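Local coordinates for RagA protein (Porphyromonas gingivalis, PDB 6SLN), which probably imports peptides across the outer membrane as a TonB-dependent receptor with a transmembrane beta-barrel, at residues A796-I801 and Q915-L920. Numbering follows the deposited sequence.
Sequences AEYAGI and QFDTHL
A796 and E797 run beside D917 and T918, with A796 CA 4.8 Å from D917 CA, but the backbones share no strand ladder. T918 N makes a weak hydrogen bond to A796 O, and a water accepts from A796 N while donating weakly to F916 O, where the chain makes an inverse gamma turn. The firmer link uses a side chain: Y798 N donates to T918 OG1 over 2.7 Å, with an N-H...O angle of 144°. T918 OG1 lies between its own backbone N and carbonyl carbon (chi1 37°), which turns the hydroxyl to the strand and sets CG2 3.8 Å from A796 O. The phenol of Y798 swings anti to its amide nitrogen and receives the edge of the H919 imidazole over one face, roughly T-shaped, though the details are doubtful because H919 ND1 is modelled too close to D917 OD1. The D917 carboxylate lies obliquely against the near end of that ring, OD2 being 3.5 Å from Y798 CD1, and OD2 also accepts a hydrogen bond from W810 NE1. W810 belongs to strand 807-812, which pairs through the backbone with E797 and A799 in a small antiparallel sheet apart from the barrel. The contact lies between that sheet and the loop leading into barrel strand 921-937, where F916 stacks on Y877 of helix 874-879 and packs on the bound peptide.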
ATOM      1  N   ALA A 796     -31.454  38.047   1.636  1.00 54.43           N
ATOM      2  CA  ALA A 796     -32.437  39.023   2.072  1.00 56.59           C
ATOM      3  C   ALA A 796     -31.732  40.144   2.821  1.00 50.81           C
ATOM      4  O   ALA A 796     -30.640  39.959   3.367  1.00 51.81           O
ATOM      5  CB  ALA A 796     -33.493  38.372   2.960  1.00 60.02           C
ATOM      6  N   GLU A 797     -32.344  41.326   2.809  1.00 54.83           N
ATOM      7  CA  GLU A 797     -31.826  42.477   3.541  1.00 62.10           C
ATOM      8  C   GLU A 797     -32.526  42.535   4.892  1.00 65.40           C
ATOM      9  O   GLU A 797     -33.709  42.879   4.972  1.00 71.37           O
ATOM     10  CB  GLU A 797     -32.024  43.766   2.753  1.00 71.54           C
ATOM     11  CG  GLU A 797     -31.377  43.720   1.382  1.00 79.22           C
ATOM     12  CD  GLU A 797     -31.251  45.086   0.744  1.00 89.87           C
ATOM     13  OE1 GLU A 797     -31.885  46.050   1.234  1.00 97.87           O
ATOM     14  OE2 GLU A 797     -30.513  45.190  -0.256  1.00 89.85           O
ATOM     15  N   TYR A 798     -31.790  42.172   5.942  1.00 69.34           N
ATOM     16  CA  TYR A 798     -32.304  42.180   7.305  1.00 61.00           C
ATOM     17  C   TYR A 798     -32.697  43.591   7.705  1.00 64.83           C
ATOM     18  O   TYR A 798     -31.921  44.530   7.521  1.00 69.30           O
ATOM     19  CB  TYR A 798     -31.232  41.636   8.258  1.00 47.25           C
ATOM     20  CG  TYR A 798     -31.713  41.508   9.677  1.00 50.75           C
ATOM     21  CD1 TYR A 798     -32.613  40.515  10.036  1.00 47.48           C
ATOM     22  CD2 TYR A 798     -31.282  42.394  10.662  1.00 50.45           C
ATOM     23  CE1 TYR A 798     -33.067  40.408  11.328  1.00 47.87           C
ATOM     24  CE2 TYR A 798     -31.723  42.286  11.955  1.00 48.51           C
ATOM     25  CZ  TYR A 798     -32.615  41.293  12.280  1.00 48.38           C
ATOM     26  OH  TYR A 798     -33.068  41.178  13.569  1.00 55.72           O
ATOM     27  N   ALA A 799     -33.910  43.751   8.234  1.00 73.77           N
ATOM     28  CA  ALA A 799     -34.345  45.077   8.683  1.00 79.67           C
ATOM     29  C   ALA A 799     -34.095  45.222  10.182  1.00 76.91           C
ATOM     30  O   ALA A 799     -33.095  45.813  10.607  1.00 80.32           O
ATOM     31  CB  ALA A 799     -35.822  45.321   8.349  1.00 75.02           C
ATOM     32  N   GLY A 800     -34.988  44.676  10.991  1.00 62.28           N
ATOM     33  CA  GLY A 800     -34.688  44.511  12.398  1.00 54.35           C
ATOM     34  C   GLY A 800     -35.720  43.637  13.068  1.00 51.89           C
ATOM     35  O   GLY A 800     -36.013  42.534  12.609  1.00 60.25           O
ATOM     36  N   ILE A 801     -36.298  44.116  14.153  1.00 60.10           N
ATOM     37  CA  ILE A 801     -37.430  43.438  14.760  1.00 62.84           C
ATOM     38  C   ILE A 801     -38.590  44.420  14.875  1.00 63.24           C
ATOM     39  O   ILE A 801     -38.391  45.625  15.049  1.00 58.12           O
ATOM     40  CB  ILE A 801     -37.075  42.819  16.128  1.00 57.29           C
ATOM     41  CG1 ILE A 801     -36.930  43.888  17.208  1.00 59.63           C
ATOM     42  CG2 ILE A 801     -35.798  42.005  16.023  1.00 58.65           C
ATOM     43  CD1 ILE A 801     -37.111  43.331  18.632  1.00 53.86           C
ATOM     44  N   GLN A 915     -31.682  33.918   9.870  1.00 52.08           N
ATOM     45  CA  GLN A 915     -31.510  33.620   8.459  1.00 42.58           C
ATOM     46  C   GLN A 915     -30.146  34.119   8.020  1.00 45.00           C
ATOM     47  O   GLN A 915     -29.461  34.849   8.747  1.00 49.04           O
ATOM     48  CB  GLN A 915     -32.627  34.237   7.617  1.00 43.41           C
ATOM     49  CG  GLN A 915     -34.023  33.799   8.039  1.00 47.28           C
ATOM     50  CD  GLN A 915     -34.305  32.317   7.808  1.00 50.29           C
ATOM     51  OE1 GLN A 915     -33.554  31.613   7.118  1.00 53.61           O
ATOM     52  NE2 GLN A 915     -35.413  31.842   8.371  1.00 47.31           N
ATOM     53  N   PHE A 916     -29.738  33.702   6.827  1.00 46.78           N
ATOM     54  CA  PHE A 916     -28.432  34.089   6.305  1.00 47.79           C
ATOM     55  C   PHE A 916     -28.556  35.372   5.488  1.00 57.60           C
ATOM     56  O   PHE A 916     -28.249  35.416   4.297  1.00 63.70           O
ATOM     57  CB  PHE A 916     -27.836  32.950   5.492  1.00 50.93           C
ATOM     58  CG  PHE A 916     -27.065  31.970   6.330  1.00 45.25           C
ATOM     59  CD1 PHE A 916     -25.848  32.335   6.883  1.00 39.00           C
ATOM     60  CD2 PHE A 916     -27.565  30.707   6.589  1.00 38.90           C
ATOM     61  CE1 PHE A 916     -25.130  31.461   7.663  1.00 38.34           C
ATOM     62  CE2 PHE A 916     -26.845  29.813   7.375  1.00 43.33           C
ATOM     63  CZ  PHE A 916     -25.626  30.192   7.915  1.00 39.80           C
ATOM     64  N   ASP A 917     -29.024  36.427   6.163  1.00 42.63           N
ATOM     65  CA  ASP A 917     -29.282  37.696   5.498  1.00 43.94           C
ATOM     66  C   ASP A 917     -28.123  38.659   5.697  1.00 43.54           C
ATOM     67  O   ASP A 917     -27.000  38.218   5.929  1.00 52.18           O
ATOM     68  CB  ASP A 917     -30.580  38.302   6.008  1.00 51.68           C
ATOM     69  CG  ASP A 917     -30.680  38.262   7.510  1.00 54.22           C
ATOM     70  OD1 ASP A 917     -29.722  38.698   8.176  1.00 53.01           O
ATOM     71  OD2 ASP A 917     -31.724  37.797   8.017  1.00 49.67           O
ATOM     72  N   THR A 918     -28.383  39.968   5.623  1.00 44.49           N
ATOM     73  CA  THR A 918     -27.296  40.943   5.651  1.00 48.45           C
ATOM     74  C   THR A 918     -26.673  41.110   7.038  1.00 51.04           C
ATOM     75  O   THR A 918     -25.502  41.492   7.129  1.00 56.01           O
ATOM     76  CB  THR A 918     -27.787  42.284   5.144  1.00 48.48           C
ATOM     77  OG1 THR A 918     -29.128  42.483   5.601  1.00 56.90           O
ATOM     78  CG2 THR A 918     -27.725  42.317   3.633  1.00 45.64           C
ATOM     79  N   HIS A 919     -27.423  40.891   8.122  1.00 46.07           N
ATOM     80  CA  HIS A 919     -26.764  40.553   9.375  1.00 53.85           C
ATOM     81  C   HIS A 919     -26.087  39.215   9.142  1.00 68.98           C
ATOM     82  O   HIS A 919     -26.622  38.369   8.428  1.00 79.89           O
ATOM     83  CB  HIS A 919     -27.750  40.468  10.544  1.00 55.64           C
ATOM     84  CG  HIS A 919     -28.132  39.067  10.916  1.00 74.92           C
ATOM     85  ND1 HIS A 919     -29.198  38.411  10.340  1.00 80.98           N
ATOM     86  CD2 HIS A 919     -27.572  38.186  11.781  1.00 78.54           C
ATOM     87  CE1 HIS A 919     -29.285  37.189  10.839  1.00 81.55           C
ATOM     88  NE2 HIS A 919     -28.307  37.026  11.714  1.00 76.99           N
ATOM     89  N   LEU A 920     -24.901  39.041   9.714  1.00 66.69           N
ATOM     90  CA  LEU A 920     -23.969  37.964   9.362  1.00 60.44           C
ATOM     91  C   LEU A 920     -23.100  38.335   8.168  1.00 46.38           C
ATOM     92  O   LEU A 920     -22.001  37.793   8.037  1.00 50.42           O
ATOM     93  CB  LEU A 920     -24.646  36.613   9.068  1.00 53.19           C
ATOM     94  CG  LEU A 920     -25.571  36.010  10.125  1.00 54.59           C
ATOM     95  CD1 LEU A 920     -25.839  34.550   9.833  1.00 46.09           C
ATOM     96  CD2 LEU A 920     -24.986  36.181  11.512  1.00 60.13           C
TER
HETATM   97  O   HOH W   1     -31.293  35.810   3.495  1.00 38.58           O